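Local coordinates for protein aminotransferase (Streptomyces pactum, PDB 4ZM4) that belongs to the class-III aminotransferases, a family of pyridoxal 5'-phosphate-dependent enzymes of fold type I, at residues M247-E252 with P272-L277. The protein carries 1 engineered substitution. Residues are numbered along the deposited sequence; the frame is centred on the assembly and turned at random.
Sequences MLVFDE and PDLTVL. With P3B ((3E,4R,5R)-4,5-dihydroxy-3-{[(Z)-{3-hydroxy-2-methyl-5-[(phosphonooxy)methyl]pyridin-4(1H)-ylidene}methyl]imino}cyclohex-1-ene-1-carboxylic acid), chain H.
Pro272 lies over one face of the Phe250 ring: its CB stands 4.0 Å from the ring centroid and 18° off the normal, a CH-pi contact displaced toward the rim, while Pro272 CG meets Phe250 CD2. The phenyl group leans back beside its own backbone N (chi1 -82°), which carries it over the proline; Pro219 and Val217 also touch it. Strands 247-251 and 274-277 are neighbouring parallel strands in the mixed seven-stranded sheet of the large domain of a PLP fold-type I enzyme, joined by a beta-alpha-beta connection through helix 263-267. Their axes come within 4.8 Å and run nearly parallel, and the backbone bonds step between them in parallel fashion: Phe250 N to Leu274 O, then Val276 N to Phe250 O at 2.9 Å. Glu252 N extends the series with a weak, bent bond to Val276 O.

Where the second strand begins, Leu248 O receives two donors, Leu274 N and, in the carbonyl plane, Asp273 N. The Asp273 carboxylate doubles back on the same residue: OD2 accepts Leu248 N on its anti side, somewhat out of the carboxylate plane, at 2.7 Å and nearly straight, and also forms a salt bridge with Arg238. On the face that carries Val249, Leu274 and Val276 the contacts between the strands are apolar, Val249 CG1 meeting Val276 CG2 at 4.2 Å, and helix 123-138 packs against Leu274 and Val276. Asp251 is the polar residue at the C-terminal end of that face. Its CG is anti to the backbone N (chi1 -174°), extending the carboxylate to the bound P3B. There Asp251 OD2, also hydrogen-bonded to His151 ND1, accepts the ring N-H at NAP of P3B, with 2.6 Å between OD2 and NAP.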
ATOM      1  N   MET B 247      23.538  -3.460  -7.229  1.00 27.70           N
ATOM      2  CA  MET B 247      22.635  -2.385  -7.676  1.00 25.24           C
ATOM      3  C   MET B 247      22.592  -1.322  -6.599  1.00 24.58           C
ATOM      4  O   MET B 247      22.508  -1.638  -5.406  1.00 26.86           O
ATOM      5  CB  MET B 247      21.239  -2.929  -8.016  1.00 25.92           C
ATOM      6  CG  MET B 247      21.285  -3.938  -9.156  1.00 27.74           C
ATOM      7  SD  MET B 247      19.669  -4.416  -9.799  1.00 30.86           S
ATOM      8  CE  MET B 247      19.278  -3.022 -10.847  1.00 33.09           C
ATOM      9  N   LEU B 248      22.700  -0.068  -7.004  1.00 23.23           N
ATOM     10  CA  LEU B 248      22.535   1.049  -6.088  1.00 23.30           C
ATOM     11  C   LEU B 248      21.061   1.488  -6.147  1.00 23.37           C
ATOM     12  O   LEU B 248      20.554   1.806  -7.231  1.00 21.53           O
ATOM     13  CB  LEU B 248      23.475   2.215  -6.444  1.00 22.97           C
ATOM     14  CG  LEU B 248      23.382   3.497  -5.582  1.00 23.13           C
ATOM     15  CD1 LEU B 248      23.533   3.223  -4.100  1.00 22.92           C
ATOM     16  CD2 LEU B 248      24.430   4.504  -6.026  1.00 23.15           C
ATOM     17  N   VAL B 249      20.389   1.433  -4.985  1.00 22.03           N
ATOM     18  CA  VAL B 249      18.993   1.816  -4.862  1.00 20.74           C
ATOM     19  C   VAL B 249      18.874   3.100  -4.042  1.00 18.78           C
ATOM     20  O   VAL B 249      19.129   3.094  -2.850  1.00 18.18           O
ATOM     21  CB  VAL B 249      18.139   0.699  -4.210  1.00 19.89           C
ATOM     22  CG1 VAL B 249      16.672   1.026  -4.308  1.00 18.58           C
ATOM     23  CG2 VAL B 249      18.369  -0.660  -4.890  1.00 22.82           C
ATOM     24  N   PHE B 250      18.443   4.186  -4.677  1.00 17.90           N
ATOM     25  CA  PHE B 250      18.125   5.403  -3.941  1.00 16.95           C
ATOM     26  C   PHE B 250      16.670   5.320  -3.562  1.00 16.47           C
ATOM     27  O   PHE B 250      15.780   5.249  -4.419  1.00 15.92           O
ATOM     28  CB  PHE B 250      18.348   6.683  -4.782  1.00 16.71           C
ATOM     29  CG  PHE B 250      19.774   7.162  -4.832  1.00 16.21           C
ATOM     30  CD1 PHE B 250      20.809   6.457  -4.256  1.00 16.73           C
ATOM     31  CD2 PHE B 250      20.083   8.320  -5.518  1.00 17.04           C
ATOM     32  CE1 PHE B 250      22.131   6.902  -4.340  1.00 16.72           C
ATOM     33  CE2 PHE B 250      21.393   8.770  -5.623  1.00 16.92           C
ATOM     34  CZ  PHE B 250      22.418   8.059  -5.019  1.00 16.66           C
ATOM     35  N   ASP B 251      16.415   5.349  -2.265  1.00 16.79           N
ATOM     36  CA  ASP B 251      15.058   5.546  -1.744  1.00 15.98           C
ATOM     37  C   ASP B 251      14.812   7.035  -1.746  1.00 15.29           C
ATOM     38  O   ASP B 251      15.195   7.725  -0.827  1.00 14.74           O
ATOM     39  CB  ASP B 251      14.915   4.948  -0.330  1.00 15.94           C
ATOM     40  CG  ASP B 251      13.508   4.997   0.190  1.00 15.81           C
ATOM     41  OD1 ASP B 251      12.650   5.661  -0.421  1.00 15.60           O
ATOM     42  OD2 ASP B 251      13.250   4.359   1.247  1.00 17.92           O
ATOM     43  N   GLU B 252      14.127   7.516  -2.781  1.00 16.43           N
ATOM     44  CA  GLU B 252      13.745   8.911  -2.869  1.00 17.24           C
ATOM     45  C   GLU B 252      12.273   9.166  -2.536  1.00 17.85           C
ATOM     46  O   GLU B 252      11.668  10.111  -3.038  1.00 21.35           O
ATOM     47  CB  GLU B 252      14.101   9.443  -4.253  1.00 16.88           C
ATOM     48  CG  GLU B 252      15.604   9.400  -4.543  1.00 16.13           C
ATOM     49  CD  GLU B 252      16.136  10.695  -5.113  1.00 15.83           C
ATOM     50  OE1 GLU B 252      15.729  11.763  -4.606  1.00 14.65           O
ATOM     51  OE2 GLU B 252      16.934  10.641  -6.081  1.00 15.75           O
ATOM     52  N   PRO B 272      21.629   6.374  -9.490  1.00 24.96           N
ATOM     53  CA  PRO B 272      21.503   5.011  -9.007  1.00 24.68           C
ATOM     54  C   PRO B 272      20.990   4.079 -10.107  1.00 23.65           C
ATOM     55  O   PRO B 272      20.548   4.554 -11.146  1.00 24.43           O
ATOM     56  CB  PRO B 272      20.422   5.126  -7.942  1.00 23.95           C
ATOM     57  CG  PRO B 272      19.502   6.146  -8.499  1.00 25.98           C
ATOM     58  CD  PRO B 272      20.402   7.144  -9.221  1.00 25.13           C
ATOM     59  N   ASP B 273      20.973   2.777  -9.809  1.00 21.59           N
ATOM     60  CA  ASP B 273      20.418   1.747 -10.699  1.00 19.77           C
ATOM     61  C   ASP B 273      18.911   1.676 -10.610  1.00 18.58           C
ATOM     62  O   ASP B 273      18.249   1.551 -11.626  1.00 20.36           O
ATOM     63  CB  ASP B 273      21.054   0.390 -10.383  1.00 18.50           C
ATOM     64  CG  ASP B 273      22.554   0.398 -10.598  1.00 18.74           C
ATOM     65  OD1 ASP B 273      22.967   0.852 -11.682  1.00 19.32           O
ATOM     66  OD2 ASP B 273      23.337   0.068  -9.669  1.00 17.45           O
ATOM     67  N   LEU B 274      18.376   1.751  -9.398  1.00 18.41           N
ATOM     68  CA  LEU B 274      16.937   1.788  -9.171  1.00 18.34           C
ATOM     69  C   LEU B 274      16.584   2.995  -8.270  1.00 18.32           C
ATOM     70  O   LEU B 274      17.439   3.455  -7.500  1.00 17.32           O
ATOM     71  CB  LEU B 274      16.477   0.513  -8.511  1.00 18.39           C
ATOM     72  CG  LEU B 274      16.602  -0.774  -9.329  1.00 19.13           C
ATOM     73  CD1 LEU B 274      16.300  -2.002  -8.455  1.00 19.13           C
ATOM     74  CD2 LEU B 274      15.637  -0.750 -10.518  1.00 18.82           C
ATOM     75  N   THR B 275      15.392   3.548  -8.453  1.00 16.77           N
ATOM     76  CA  THR B 275      14.942   4.699  -7.680  1.00 18.49           C
ATOM     77  C   THR B 275      13.569   4.382  -7.170  1.00 19.40           C
ATOM     78  O   THR B 275      12.763   3.853  -7.921  1.00 22.19           O
ATOM     79  CB  THR B 275      14.872   5.983  -8.533  1.00 19.86           C
ATOM     80  OG1 THR B 275      16.202   6.369  -8.958  1.00 20.37           O
ATOM     81  CG2 THR B 275      14.266   7.144  -7.756  1.00 19.99           C
ATOM     82  N   VAL B 276      13.317   4.604  -5.891  1.00 18.59           N
ATOM     83  CA  VAL B 276      11.964   4.459  -5.356  1.00 19.12           C
ATOM     84  C   VAL B 276      11.362   5.848  -5.142  1.00 18.99           C
ATOM     85  O   VAL B 276      12.023   6.753  -4.584  1.00 18.37           O
ATOM     86  CB  VAL B 276      11.952   3.712  -3.999  1.00 19.68           C
ATOM     87  CG1 VAL B 276      10.520   3.407  -3.564  1.00 19.38           C
ATOM     88  CG2 VAL B 276      12.766   2.427  -4.072  1.00 19.43           C
ATOM     89  N   LEU B 277      10.100   6.009  -5.547  1.00 18.80           N
ATOM     90  CA  LEU B 277       9.382   7.297  -5.457  1.00 17.28           C
ATOM     91  C   LEU B 277       8.025   7.141  -4.818  1.00 17.91           C
ATOM     92  O   LEU B 277       7.406   6.063  -4.922  1.00 19.62           O
ATOM     93  CB  LEU B 277       9.199   7.871  -6.850  1.00 16.55           C
ATOM     94  CG  LEU B 277      10.457   8.086  -7.695  1.00 15.56           C
ATOM     95  CD1 LEU B 277      10.052   8.338  -9.150  1.00 16.44           C
ATOM     96  CD2 LEU B 277      11.294   9.218  -7.171  1.00 14.30           C
TER
HETATM   97  OAH P3B H 501       5.177   2.636   3.507  1.00 14.68           O
HETATM   98  PBA P3B H 501       5.178   4.197   3.232  1.00 15.23           P
HETATM   99  OAI P3B H 501       4.816   4.789   4.560  1.00 14.22           O
HETATM  100  OAC P3B H 501       4.183   4.633   2.169  1.00 16.44           O
HETATM  101  OAQ P3B H 501       6.786   4.468   2.860  1.00 14.93           O
HETATM  102  CAM P3B H 501       7.884   3.801   3.562  1.00 14.96           C
HETATM  103  CAV P3B H 501       8.976   4.627   3.464  1.00 15.18           C
HETATM  104  CAL P3B H 501       9.948   4.283   2.534  1.00 13.73           C
HETATM  105  NAP P3B H 501      11.040   5.126   2.382  1.00 13.84           N
HETATM  106  CAU P3B H 501      11.157   6.284   3.117  1.00 13.30           C
HETATM  107  CAA P3B H 501      12.252   7.095   2.984  1.00 13.01           C
HETATM  108  CAW P3B H 501      10.247   6.592   4.028  1.00 13.23           C
HETATM  109  OAE P3B H 501      10.423   7.741   4.719  1.00 13.91           O
HETATM  110  CAX P3B H 501       9.103   5.818   4.231  1.00 16.63           C
HETATM  111  CAJ P3B H 501       8.138   6.181   5.235  1.00 20.22           C
HETATM  112  NAO P3B H 501       8.375   7.196   6.132  1.00 24.96           N
HETATM  113  CAT P3B H 501       7.520   7.476   7.167  1.00 33.34           C
HETATM  114  CAK P3B H 501       6.408   6.683   7.565  1.00 33.36           C
HETATM  115  CAS P3B H 501       5.608   6.954   8.670  1.00 31.90           C
HETATM  116  CAR P3B H 501       4.482   6.173   8.990  1.00 30.86           C
HETATM  117  OAD P3B H 501       3.706   6.472   9.913  1.00 31.04           O
HETATM  118  OAB P3B H 501       4.244   5.124   8.444  1.00 28.77           O
HETATM  119  CAN P3B H 501       5.691   8.124   9.318  1.00 34.43           C
HETATM  120  CAY P3B H 501       6.766   9.140   8.902  1.00 35.22           C
HETATM  121  OAF P3B H 501       7.229   9.639  10.171  1.00 40.25           O
HETATM  122  CAZ P3B H 501       7.929   8.590   7.980  1.00 35.14           C
HETATM  123  OAG P3B H 501       8.703   9.591   7.222  1.00 31.64           O